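Local coordinates for shikimate dehydrogenase (Thermotoga maritima, PDB 3U62), which catalyses the reversible NADPH-linked reduction of 3-dehydroshikimate to shikimate, a step on the pathway to chorismate and the aromatic amino acids, at residues Glu21-Lys24 with Asn29-Tyr32; Gly33-Pro38 with Ile46-Glu51; Ser41-Ile46 with Met67-Pro72; Val196-Val199 with Asp203-Leu206. All blocks are in the same frame, centred on the assembly; numbering follows the deposited sequence.

Interaction 1: residues Glu21-Lys24 with Asn29-Tyr32; sequences EYFK and NHSY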
loop_
_atom_site.group_PDB
_atom_site.type_symbol
_atom_site.label_atom_id
_atom_site.label_comp_id
_atom_site.label_asym_id
_atom_site.label_seq_id
_atom_site.Cartn_x
_atom_site.Cartn_y
_atom_site.Cartn_z
ATOM N N GLU A 21 -4.164 -0.475 -20.768
ATOM C CA GLU A 21 -5.148 0.442 -21.349
ATOM C C GLU A 21 -4.554 1.847 -21.445
ATOM O O GLU A 21 -4.746 2.542 -22.444
ATOM C CB GLU A 21 -6.444 0.468 -20.527
ATOM C CG GLU A 21 -7.580 1.280 -21.164
ATOM C CD GLU A 21 -8.805 1.436 -20.266
ATOM O OE1 GLU A 21 -8.755 1.042 -19.077
ATOM O OE2 GLU A 21 -9.830 1.958 -20.756
ATOM N N TYR A 22 -3.830 2.242 -20.399
ATOM C CA TYR A 22 -3.161 3.536 -20.341
ATOM C C TYR A 22 -2.127 3.688 -21.459
ATOM O O TYR A 22 -2.113 4.707 -22.156
ATOM C CB TYR A 22 -2.513 3.738 -18.966
ATOM C CG TYR A 22 -1.533 4.885 -18.900
ATOM C CD1 TYR A 22 -1.971 6.185 -18.656
ATOM C CD2 TYR A 22 -0.168 4.669 -19.080
ATOM C CE1 TYR A 22 -1.074 7.241 -18.600
ATOM C CE2 TYR A 22 0.736 5.718 -19.026
ATOM C CZ TYR A 22 0.276 6.999 -18.785
ATOM O OH TYR A 22 1.163 8.045 -18.726
ATOM N N PHE A 23 -1.269 2.680 -21.623
ATOM C CA PHE A 23 -0.253 2.700 -22.677
ATOM C C PHE A 23 -0.887 2.801 -24.062
ATOM O O PHE A 23 -0.418 3.572 -24.902
ATOM C CB PHE A 23 0.665 1.472 -22.611
ATOM C CG PHE A 23 1.506 1.391 -21.362
ATOM C CD1 PHE A 23 1.766 0.156 -20.772
ATOM C CD2 PHE A 23 2.039 2.537 -20.775
ATOM C CE1 PHE A 23 2.542 0.061 -19.620
ATOM C CE2 PHE A 23 2.810 2.452 -19.619
ATOM C CZ PHE A 23 3.065 1.213 -19.042
ATOM N N LYS A 24 -1.947 2.026 -24.291
ATOM C CA LYS A 24 -2.643 2.028 -25.576
ATOM C C LYS A 24 -3.282 3.385 -25.874
ATOM O O LYS A 24 -3.159 3.899 -26.989
ATOM C CB LYS A 24 -3.693 0.912 -25.647
ATOM C CG LYS A 24 -4.276 0.704 -27.041
ATOM C CD LYS A 24 -5.332 -0.390 -27.061
ATOM C CE LYS A 24 -6.040 -0.443 -28.407
ATOM N NZ LYS A 24 -6.988 -1.593 -28.494
ATOM N N ASN A 29 4.252 2.151 -26.708
ATOM C CA ASN A 29 4.514 0.753 -27.041
ATOM C C ASN A 29 4.821 -0.125 -25.828
ATOM O O ASN A 29 5.162 -1.304 -25.976
ATOM C CB ASN A 29 5.632 0.648 -28.086
ATOM C CG ASN A 29 5.154 0.958 -29.501
ATOM O OD1 ASN A 29 5.945 0.949 -30.445
ATOM N ND2 ASN A 29 3.861 1.236 -29.654
ATOM N N HIS A 30 4.684 0.448 -24.635
ATOM C CA HIS A 30 4.991 -0.261 -23.395
ATOM C C HIS A 30 3.959 -1.336 -23.064
ATOM O O HIS A 30 2.816 -1.282 -23.526
ATOM C CB HIS A 30 5.128 0.723 -22.228
ATOM C CG HIS A 30 5.973 1.917 -22.546
ATOM N ND1 HIS A 30 7.250 1.810 -23.053
ATOM C CD2 HIS A 30 5.720 3.244 -22.442
ATOM C CE1 HIS A 30 7.748 3.018 -23.245
ATOM N NE2 HIS A 30 6.839 3.906 -22.883
ATOM N N SER A 31 4.382 -2.308 -22.261
ATOM C CA SER A 31 3.528 -3.414 -21.843
ATOM C C SER A 31 3.653 -3.652 -20.340
ATOM O O SER A 31 4.685 -3.343 -19.738
ATOM C CB SER A 31 3.897 -4.684 -22.609
ATOM O OG SER A 31 5.257 -5.035 -22.403
ATOM N N TYR A 32 2.598 -4.202 -19.747
ATOM C CA TYR A 32 2.571 -4.503 -18.319
ATOM C C TYR A 32 2.029 -5.913 -18.098
ATOM O O TYR A 32 0.902 -6.224 -18.496
ATOM C CB TYR A 32 1.716 -3.471 -17.578
ATOM C CG TYR A 32 1.909 -3.419 -16.074
ATOM C CD1 TYR A 32 2.592 -2.359 -15.476
ATOM C CD2 TYR A 32 1.392 -4.417 -15.248
ATOM C CE1 TYR A 32 2.760 -2.299 -14.092
ATOM C CE2 TYR A 32 1.557 -4.369 -13.869
ATOM C CZ TYR A 32 2.239 -3.307 -13.296
ATOM O OH TYR A 32 2.401 -3.261 -11.932
#

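Interaction 2: residues Gly33-Pro38 with Ile46-Glu51; sequences GMEEIP and IRRILE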
loop_
_atom_site.group_PDB
_atom_site.type_symbol
_atom_site.label_atom_id
_atom_site.label_comp_id
_atom_site.label_asym_id
_atom_site.label_seq_id
_atom_site.Cartn_x
_atom_site.Cartn_y
_atom_site.Cartn_z
ATOM N N GLY A 33 2.838 -6.756 -17.462
ATOM C CA GLY A 33 2.470 -8.147 -17.211
ATOM C C GLY A 33 2.332 -8.497 -15.743
ATOM O O GLY A 33 2.064 -7.630 -14.907
ATOM N N MET A 34 2.511 -9.779 -15.438
ATOM C CA MET A 34 2.381 -10.292 -14.075
ATOM C C MET A 34 3.232 -11.540 -13.878
ATOM O O MET A 34 3.317 -12.395 -14.763
ATOM C CB MET A 34 0.915 -10.596 -13.738
ATOM C CG MET A 34 0.220 -11.565 -14.696
ATOM S SD MET A 34 -1.323 -12.231 -14.049
ATOM C CE MET A 34 -2.290 -10.732 -13.851
ATOM N N GLU A 35 3.865 -11.631 -12.713
ATOM C CA GLU A 35 4.710 -12.768 -12.375
ATOM C C GLU A 35 4.407 -13.204 -10.945
ATOM O O GLU A 35 4.855 -12.567 -9.981
ATOM C CB GLU A 35 6.196 -12.405 -12.527
ATOM C CG GLU A 35 6.600 -11.870 -13.910
ATOM C CD GLU A 35 6.954 -12.961 -14.916
ATOM O OE1 GLU A 35 6.784 -14.160 -14.607
ATOM O OE2 GLU A 35 7.412 -12.616 -16.028
ATOM N N GLU A 36 3.629 -14.278 -10.810
ATOM C CA GLU A 36 3.293 -14.812 -9.492
ATOM C C GLU A 36 4.389 -15.768 -9.028
ATOM O O GLU A 36 4.431 -16.934 -9.429
ATOM C CB GLU A 36 1.921 -15.495 -9.503
ATOM C CG GLU A 36 1.302 -15.651 -8.118
ATOM C CD GLU A 36 -0.144 -16.106 -8.181
ATOM O OE1 GLU A 36 -0.380 -17.326 -8.339
ATOM O OE2 GLU A 36 -1.047 -15.251 -8.073
ATOM N N ILE A 37 5.276 -15.249 -8.183
ATOM C CA ILE A 37 6.466 -15.974 -7.746
ATOM C C ILE A 37 6.330 -16.362 -6.275
ATOM O O ILE A 37 6.172 -15.491 -5.421
ATOM C CB ILE A 37 7.745 -15.112 -7.932
ATOM C CG1 ILE A 37 7.820 -14.562 -9.361
ATOM C CG2 ILE A 37 8.995 -15.930 -7.594
ATOM C CD1 ILE A 37 8.748 -13.366 -9.534
ATOM N N PRO A 38 6.370 -17.675 -5.978
ATOM C CA PRO A 38 6.357 -18.092 -4.577
ATOM C C PRO A 38 7.659 -17.706 -3.866
ATOM O O PRO A 38 8.713 -17.663 -4.509
ATOM C CB PRO A 38 6.211 -19.616 -4.662
ATOM C CG PRO A 38 6.723 -19.981 -6.008
ATOM C CD PRO A 38 6.382 -18.828 -6.899
ATOM N N ILE A 46 13.834 -13.983 -9.508
ATOM C CA ILE A 46 13.996 -12.521 -9.573
ATOM C C ILE A 46 15.101 -12.099 -10.548
ATOM O O ILE A 46 15.034 -11.014 -11.129
ATOM C CB ILE A 46 14.209 -11.866 -8.163
ATOM C CG1 ILE A 46 14.068 -10.336 -8.225
ATOM C CG2 ILE A 46 15.560 -12.253 -7.562
ATOM C CD1 ILE A 46 12.667 -9.836 -8.561
ATOM N N ARG A 47 16.098 -12.960 -10.734
ATOM C CA ARG A 47 17.201 -12.677 -11.654
ATOM C C ARG A 47 16.712 -12.622 -13.104
ATOM O O ARG A 47 17.169 -11.785 -13.888
ATOM C CB ARG A 47 18.331 -13.693 -11.468
ATOM C CG ARG A 47 18.967 -13.620 -10.082
ATOM C CD ARG A 47 19.848 -14.817 -9.761
ATOM N NE ARG A 47 20.081 -14.920 -8.320
ATOM C CZ ARG A 47 21.091 -14.346 -7.668
ATOM N NH1 ARG A 47 21.994 -13.622 -8.324
ATOM N NH2 ARG A 47 21.204 -14.501 -6.356
ATOM N N ARG A 48 15.775 -13.509 -13.437
ATOM C CA ARG A 48 15.097 -13.512 -14.734
ATOM C C ARG A 48 14.289 -12.224 -14.942
ATOM O O ARG A 48 14.333 -11.622 -16.018
ATOM C CB ARG A 48 14.188 -14.743 -14.834
ATOM C CG ARG A 48 13.393 -14.858 -16.128
ATOM C CD ARG A 48 12.451 -16.059 -16.117
ATOM N NE ARG A 48 11.382 -15.940 -15.123
ATOM C CZ ARG A 48 10.207 -15.349 -15.333
ATOM N NH1 ARG A 48 9.925 -14.798 -16.512
ATOM N NH2 ARG A 48 9.308 -15.303 -14.353
ATOM N N ILE A 49 13.559 -11.821 -13.903
ATOM C CA ILE A 49 12.744 -10.602 -13.914
ATOM C C ILE A 49 13.599 -9.362 -14.169
ATOM O O ILE A 49 13.230 -8.501 -14.972
ATOM C CB ILE A 49 11.953 -10.431 -12.576
ATOM C CG1 ILE A 49 11.012 -11.623 -12.326
ATOM C CG2 ILE A 49 11.179 -9.091 -12.545
ATOM C CD1 ILE A 49 10.025 -11.918 -13.452
ATOM N N LEU A 50 14.744 -9.287 -13.491
ATOM C CA LEU A 50 15.659 -8.153 -13.621
ATOM C C LEU A 50 16.243 -8.029 -15.026
ATOM O O LEU A 50 16.593 -6.930 -15.464
ATOM C CB LEU A 50 16.783 -8.237 -12.582
ATOM C CG LEU A 50 16.402 -8.030 -11.109
ATOM C CD1 LEU A 50 17.518 -8.513 -10.195
ATOM C CD2 LEU A 50 16.048 -6.576 -10.811
ATOM N N GLU A 51 16.340 -9.153 -15.729
ATOM C CA GLU A 51 16.879 -9.166 -17.084
ATOM C C GLU A 51 15.810 -8.918 -18.147
ATOM O O GLU A 51 16.107 -8.364 -19.208
ATOM C CB GLU A 51 17.601 -10.486 -17.363
ATOM C CG GLU A 51 18.896 -10.663 -16.581
ATOM C CD GLU A 51 19.663 -11.909 -16.978
ATOM O OE1 GLU A 51 19.570 -12.329 -18.153
ATOM O OE2 GLU A 51 20.373 -12.469 -16.114
#

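Interaction 3: residues Ser41-Ile46 with Met67-Pro72; sequences SFDTEI and MRYVEP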
loop_
_atom_site.group_PDB
_atom_site.type_symbol
_atom_site.label_atom_id
_atom_site.label_comp_id
_atom_site.label_asym_id
_atom_site.label_seq_id
_atom_site.Cartn_x
_atom_site.Cartn_y
_atom_site.Cartn_z
ATOM N N SER A 41 10.842 -19.637 -4.451
ATOM C CA SER A 41 11.433 -19.559 -5.786
ATOM C C SER A 41 12.010 -18.183 -6.108
ATOM O O SER A 41 12.605 -17.993 -7.173
ATOM C CB SER A 41 10.399 -19.945 -6.848
ATOM O OG SER A 41 9.908 -21.255 -6.631
ATOM N N PHE A 42 11.851 -17.233 -5.188
ATOM C CA PHE A 42 12.192 -15.833 -5.452
ATOM C C PHE A 42 13.647 -15.586 -5.856
ATOM O O PHE A 42 13.894 -14.925 -6.865
ATOM C CB PHE A 42 11.819 -14.938 -4.264
ATOM C CG PHE A 42 11.934 -13.467 -4.557
ATOM C CD1 PHE A 42 10.855 -12.763 -5.084
ATOM C CD2 PHE A 42 13.122 -12.780 -4.306
ATOM C CE1 PHE A 42 10.955 -11.400 -5.357
ATOM C CE2 PHE A 42 13.231 -11.419 -4.575
ATOM C CZ PHE A 42 12.146 -10.727 -5.101
ATOM N N ASP A 43 14.594 -16.112 -5.079
ATOM C CA ASP A 43 16.017 -15.829 -5.296
ATOM C C ASP A 43 16.490 -16.195 -6.706
ATOM O O ASP A 43 17.320 -15.495 -7.293
ATOM C CB ASP A 43 16.879 -16.530 -4.238
ATOM C CG ASP A 43 18.369 -16.380 -4.507
ATOM O OD1 ASP A 43 19.045 -17.419 -4.649
ATOM O OD2 ASP A 43 18.861 -15.233 -4.583
ATOM N N THR A 44 15.946 -17.282 -7.241
ATOM C CA THR A 44 16.273 -17.718 -8.589
ATOM C C THR A 44 15.465 -16.946 -9.643
ATOM O O THR A 44 16.024 -16.493 -10.646
ATOM C CB THR A 44 16.071 -19.243 -8.747
ATOM O OG1 THR A 44 16.855 -19.932 -7.762
ATOM C CG2 THR A 44 16.501 -19.705 -10.123
ATOM N N GLU A 45 14.165 -16.786 -9.398
ATOM C CA GLU A 45 13.254 -16.198 -10.390
ATOM C C GLU A 45 13.338 -14.676 -10.537
ATOM O O GLU A 45 12.959 -14.140 -11.581
ATOM C CB GLU A 45 11.803 -16.644 -10.146
ATOM C CG GLU A 45 11.566 -18.161 -10.242
ATOM C CD GLU A 45 11.975 -18.763 -11.584
ATOM O OE1 GLU A 45 11.654 -18.170 -12.642
ATOM O OE2 GLU A 45 12.613 -19.839 -11.584
ATOM N N ILE A 46 13.834 -13.983 -9.508
ATOM C CA ILE A 46 13.996 -12.521 -9.573
ATOM C C ILE A 46 15.101 -12.099 -10.548
ATOM O O ILE A 46 15.034 -11.014 -11.129
ATOM C CB ILE A 46 14.209 -11.866 -8.163
ATOM C CG1 ILE A 46 14.068 -10.336 -8.225
ATOM C CG2 ILE A 46 15.560 -12.253 -7.562
ATOM C CD1 ILE A 46 12.667 -9.836 -8.561
ATOM N N MET A 67 14.608 -5.788 -2.115
ATOM C CA MET A 67 15.597 -4.758 -1.789
ATOM C C MET A 67 17.039 -5.211 -1.976
ATOM O O MET A 67 17.896 -4.416 -2.368
ATOM C CB MET A 67 15.412 -4.271 -0.355
ATOM C CG MET A 67 14.089 -3.581 -0.106
ATOM S SD MET A 67 14.035 -2.858 1.535
ATOM C CE MET A 67 15.095 -1.413 1.297
ATOM N N ARG A 68 17.300 -6.487 -1.695
ATOM C CA ARG A 68 18.635 -7.063 -1.829
ATOM C C ARG A 68 19.121 -7.070 -3.283
ATOM O O ARG A 68 20.327 -7.105 -3.541
ATOM C CB ARG A 68 18.662 -8.484 -1.251
ATOM C CG ARG A 68 20.062 -9.063 -1.068
ATOM C CD ARG A 68 20.055 -10.560 -0.803
ATOM N NE ARG A 68 21.364 -10.998 -0.320
ATOM C CZ ARG A 68 21.755 -12.264 -0.188
ATOM N NH1 ARG A 68 20.941 -13.264 -0.507
ATOM N NH2 ARG A 68 22.974 -12.531 0.264
ATOM N N TYR A 69 18.181 -7.012 -4.223
ATOM C CA TYR A 69 18.495 -7.190 -5.642
ATOM C C TYR A 69 18.529 -5.887 -6.442
ATOM O O TYR A 69 18.823 -5.897 -7.640
ATOM C CB TYR A 69 17.523 -8.193 -6.270
ATOM C CG TYR A 69 17.531 -9.534 -5.572
ATOM C CD1 TYR A 69 16.684 -9.784 -4.493
ATOM C CD2 TYR A 69 18.401 -10.549 -5.976
ATOM C CE1 TYR A 69 16.694 -11.010 -3.839
ATOM C CE2 TYR A 69 18.416 -11.782 -5.329
ATOM C CZ TYR A 69 17.557 -12.003 -4.261
ATOM O OH TYR A 69 17.561 -13.215 -3.612
ATOM N N VAL A 70 18.236 -4.774 -5.772
ATOM C CA VAL A 70 18.257 -3.449 -6.398
ATOM C C VAL A 70 18.977 -2.441 -5.499
ATOM O O VAL A 70 19.389 -2.777 -4.387
ATOM C CB VAL A 70 16.822 -2.938 -6.731
ATOM C CG1 VAL A 70 16.151 -3.813 -7.787
ATOM C CG2 VAL A 70 15.961 -2.831 -5.471
ATOM N N GLU A 71 19.136 -1.213 -5.992
ATOM C CA GLU A 71 19.676 -0.119 -5.192
ATOM C C GLU A 71 18.518 0.759 -4.714
ATOM O O GLU A 71 17.981 1.555 -5.490
ATOM C CB GLU A 71 20.690 0.694 -6.005
ATOM C CG GLU A 71 21.367 1.821 -5.236
ATOM C CD GLU A 71 22.322 2.618 -6.102
ATOM O OE1 GLU A 71 23.465 2.156 -6.306
ATOM O OE2 GLU A 71 21.928 3.707 -6.575
ATOM N N PRO A 72 18.118 0.608 -3.436
ATOM C CA PRO A 72 16.952 1.341 -2.946
ATOM C C PRO A 72 17.231 2.814 -2.668
ATOM O O PRO A 72 18.357 3.184 -2.321
ATOM C CB PRO A 72 16.604 0.612 -1.645
ATOM C CG PRO A 72 17.887 0.032 -1.179
ATOM C CD PRO A 72 18.691 -0.281 -2.406
#

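Interaction 4: residues Val196-Val199 with Asp203-Leu206; sequences VYDV and DTPL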
loop_
_atom_site.group_PDB
_atom_site.type_symbol
_atom_site.label_atom_id
_atom_site.label_comp_id
_atom_site.label_asym_id
_atom_site.label_seq_id
_atom_site.Cartn_x
_atom_site.Cartn_y
_atom_site.Cartn_z
ATOM N N VAL A 196 -11.454 6.104 9.011
ATOM C CA VAL A 196 -11.205 4.681 8.802
ATOM C C VAL A 196 -10.607 4.524 7.407
ATOM O O VAL A 196 -11.233 4.880 6.402
ATOM C CB VAL A 196 -12.488 3.826 8.962
ATOM C CG1 VAL A 196 -12.256 2.392 8.485
ATOM C CG2 VAL A 196 -12.960 3.833 10.413
ATOM N N TYR A 197 -9.385 4.005 7.364
ATOM C CA TYR A 197 -8.618 3.897 6.134
ATOM C C TYR A 197 -8.234 2.440 5.926
ATOM O O TYR A 197 -7.679 1.803 6.823
ATOM C CB TYR A 197 -7.370 4.779 6.243
ATOM C CG TYR A 197 -6.605 5.029 4.957
ATOM C CD1 TYR A 197 -6.594 6.296 4.368
ATOM C CD2 TYR A 197 -5.859 4.018 4.350
ATOM C CE1 TYR A 197 -5.880 6.541 3.197
ATOM C CE2 TYR A 197 -5.144 4.251 3.180
ATOM C CZ TYR A 197 -5.158 5.513 2.611
ATOM O OH TYR A 197 -4.452 5.745 1.454
ATOM N N ASP A 198 -8.541 1.912 4.747
ATOM C CA ASP A 198 -8.201 0.536 4.413
ATOM C C ASP A 198 -7.393 0.533 3.124
ATOM O O ASP A 198 -7.821 1.101 2.119
ATOM C CB ASP A 198 -9.477 -0.300 4.254
ATOM C CG ASP A 198 -9.241 -1.789 4.465
ATOM O OD1 ASP A 198 -8.157 -2.295 4.105
ATOM O OD2 ASP A 198 -10.156 -2.462 4.989
ATOM N N VAL A 199 -6.220 -0.096 3.156
ATOM C CA VAL A 199 -5.363 -0.169 1.968
ATOM C C VAL A 199 -5.941 -1.110 0.912
ATOM O O VAL A 199 -5.533 -1.067 -0.254
ATOM C CB VAL A 199 -3.896 -0.577 2.298
ATOM C CG1 VAL A 199 -3.272 0.396 3.300
ATOM C CG2 VAL A 199 -3.821 -2.021 2.804
ATOM N N ASP A 203 -14.442 -2.805 -1.125
ATOM C CA ASP A 203 -15.179 -2.803 0.140
ATOM C C ASP A 203 -14.813 -3.994 1.014
ATOM O O ASP A 203 -14.840 -5.147 0.569
ATOM C CB ASP A 203 -16.693 -2.799 -0.102
ATOM C CG ASP A 203 -17.240 -1.421 -0.436
ATOM O OD1 ASP A 203 -16.468 -0.440 -0.489
ATOM O OD2 ASP A 203 -18.468 -1.320 -0.650
ATOM N N THR A 204 -14.449 -3.694 2.254
ATOM C CA THR A 204 -14.171 -4.705 3.262
ATOM C C THR A 204 -15.215 -4.577 4.364
ATOM O O THR A 204 -15.882 -3.542 4.458
ATOM C CB THR A 204 -12.771 -4.511 3.877
ATOM O OG1 THR A 204 -12.668 -3.194 4.436
ATOM C CG2 THR A 204 -11.689 -4.692 2.825
ATOM N N PRO A 205 -15.371 -5.623 5.201
ATOM C CA PRO A 205 -16.258 -5.501 6.357
ATOM C C PRO A 205 -15.962 -4.267 7.220
ATOM O O PRO A 205 -16.897 -3.639 7.721
ATOM C CB PRO A 205 -15.984 -6.787 7.136
ATOM C CG PRO A 205 -15.637 -7.776 6.083
ATOM C CD PRO A 205 -14.851 -6.997 5.057
ATOM N N LEU A 206 -14.682 -3.927 7.380
ATOM C CA LEU A 206 -14.275 -2.738 8.133
ATOM C C LEU A 206 -14.852 -1.451 7.536
ATOM O O LEU A 206 -15.412 -0.622 8.259
ATOM C CB LEU A 206 -12.745 -2.644 8.222
ATOM C CG LEU A 206 -12.129 -1.402 8.884
ATOM C CD1 LEU A 206 -12.456 -1.330 10.374
ATOM C CD2 LEU A 206 -10.625 -1.371 8.665
#

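Interaction 1: residues Glu21-Lys24 with Asn29-Tyr32
Phe23 and His30 meet as an aromatic pair. The imidazole turns its edge toward the face of the phenyl ring. The ring planes stand 77° apart and the centroids lie 5.3 Å from each other. A CH-pi contact sits beside this T-shaped stack. His30 CB lies 3.5 Å from the centroid of the Phe23 ring, almost exactly on the ring normal. The methylene therefore takes the middle of the face, and the imidazole lies farther out, with His30 CD2 4.1 Å from Phe23 CD2. Phe23 reaches this place with CG beside its backbone N (chi1 -64°).

Backbone atoms border the same ring: Phe23 CD1 is 3.3 Å from His30 O. The apolar part is small, with Tyr32 CB 4.2 Å from Phe23 CE1. The rest of Tyr32 leads away, and its OH bonds to Asn57. His30 ND1 has its own partner, the N of Met1. Phe3, on strand 2-7, also packs on Phe23. The contact ties the last turn of helix 15-26 to the start of strand 31-36, as the return leg of a beta-alpha-beta unit in the substrate-binding domain of the shikimate dehydrogenase family.

Interaction 2: residues Gly33-Pro38 with Ile46-Glu51
Glu35 and Arg48 approach from opposite directions and join in a salt bridge. Arg48 NH2 gives a nearly straight bond to Glu35 OE1, 2.8 Å long with an N-H...O angle of 173°. The acceptor lies in the guanidinium plane, but the donor stands well above the carboxylate plane. The two flat groups are turned 64° against each other. A second bond, from Arg48 NH1 to Glu35 OE2, is weak at 3.4 Å. The Glu35 chain bends at chi2 (-86°), which brings its carboxylate up to the arginine.

Strand 31-36 is an outermost strand of the mixed sheet in the substrate-binding domain. Helix 42-52 follows it in the chain and packs beside it. Ile49 packs against the ion pair. Its side chain lies alongside that of Glu35, running in the opposite sense, with Ile49 CD1 3.5 Å from Glu35 CG. The same methyl lies against one face of the Arg48 guanidinium, toward its rim. The bridge is thus backed by an apolar group of its own helix.

Ile37 and Ile49 reach toward each other tip to tip, and Ile37 CD1 stops 4.0 Å from Ile49 CG1. Phe56 of strand 55-58 also touches Ile49. Both charges have further partners: Glu35 OE2 bonds to Tyr53 OH, and Arg48 NH1 pairs with Glu52.

Interaction 3: residues Ser41-Ile46 with Met67-Pro72
Tyr69 meets three side chains of helix 42-52: Phe42, Asp43 and Ile46. Just before it in the chain, Arg68 NH1 lies 5.0 Å from Asp43 OD2 and may add weakly to the charge balance there.

At Tyr69 the chain turns its side chain toward the helix, with CG beside the backbone N (chi1 -57°). Ile46 CG2 sits over the centre of the phenol ring in a CH-pi contact, 3.6 Å from the centroid. Phe42 comes alongside the tyrosine and points its edge at the ring face. This is an offset edge-to-face pair, with planes 64° apart and Phe42 CE2 3.6 Å from Tyr69 CE1. The substrate-binding domain here folds the segment leading into strand 71-72, an outermost strand of its mixed sheet, against the first turns of helix 42-52.

At the far end of the ring, Tyr69 OH donates a hydrogen bond to Asp43 OD2, 2.6 Å away. The hydroxyl meets that oxygen on its anti side, 15° out of the carboxylate plane. Asp43 and Tyr69 cross at about a right angle. Asp43 OD2 also forms a salt bridge with Arg47, so one oxygen takes both a hydroxyl and a guanidinium. Leu50 of the same helix also touches Tyr69.

Interaction 4: residues Val196-Val199 with Asp203-Leu206
This is a buried strand-to-helix contact, one hydrogen bond beside an apolar patch, at the turn from strand 195-198 into helix 205-213. Thr204 OG1 donates to Asp198 OD2 over 2.7 Å. The two side chains come from opposite directions. The hydroxyl meets the oxygen from above the carboxylate plane, 37° out of it. A chi1 of 57° sets OG1 where it can both give its proton to Asp198 and cap Val207 N. Thr204 is the N-cap of the helix, and the same OG1 takes a weak bond from Val207 N. Its methyl CG2 also rests 3.5 Å from Asp198 OD2. The other carboxylate oxygen, Asp198 OD1, accepts from Ile200 N. The buried aspartate thus grips the loop at two points.

The apolar patch joins Val196 and Leu206. Val196 CG1 lies 3.8 Å from Leu206 CG. Leu206 CD2 comes within 3.9 Å of Asp198 OD2, so the leucine spans both parts of the contact. Val199, next in the chain, is predicted to contribute to NADP(+) binding. The strand lies in the parallel Rossmann-type sheet, between strands 169-172 and 217-219. Leu206 reaches strand 169-172 at Leu170 and Asn172, while Val196 meets Ala210 farther along helix 205-213.

In the fold
Interactions 1, 2 and 3 all lie in the substrate-binding domain. Interaction 4 belongs to the Rossmann-type, nucleotide-binding part, its centre about 30 to 31 Å from theirs. Interactions 1 and 2 share strand 31-36 and follow one another along the chain, with centres about 19 Å apart. Interactions 2 and 3 share helix 42-52 and residue Ile46. Their centres are about 9 Å apart, their segments alternate in sequence, and they touch where Ile37 CG2 packs on Phe42 CA at 3.8 Å. Helix 42-52 thus packs against outer strand 31-36 and the loop leading into the other outer strand, 71-72. Interaction 4 comes last and joins a parallel-sheet strand to its following helix, near predicted cofactor-binding residues.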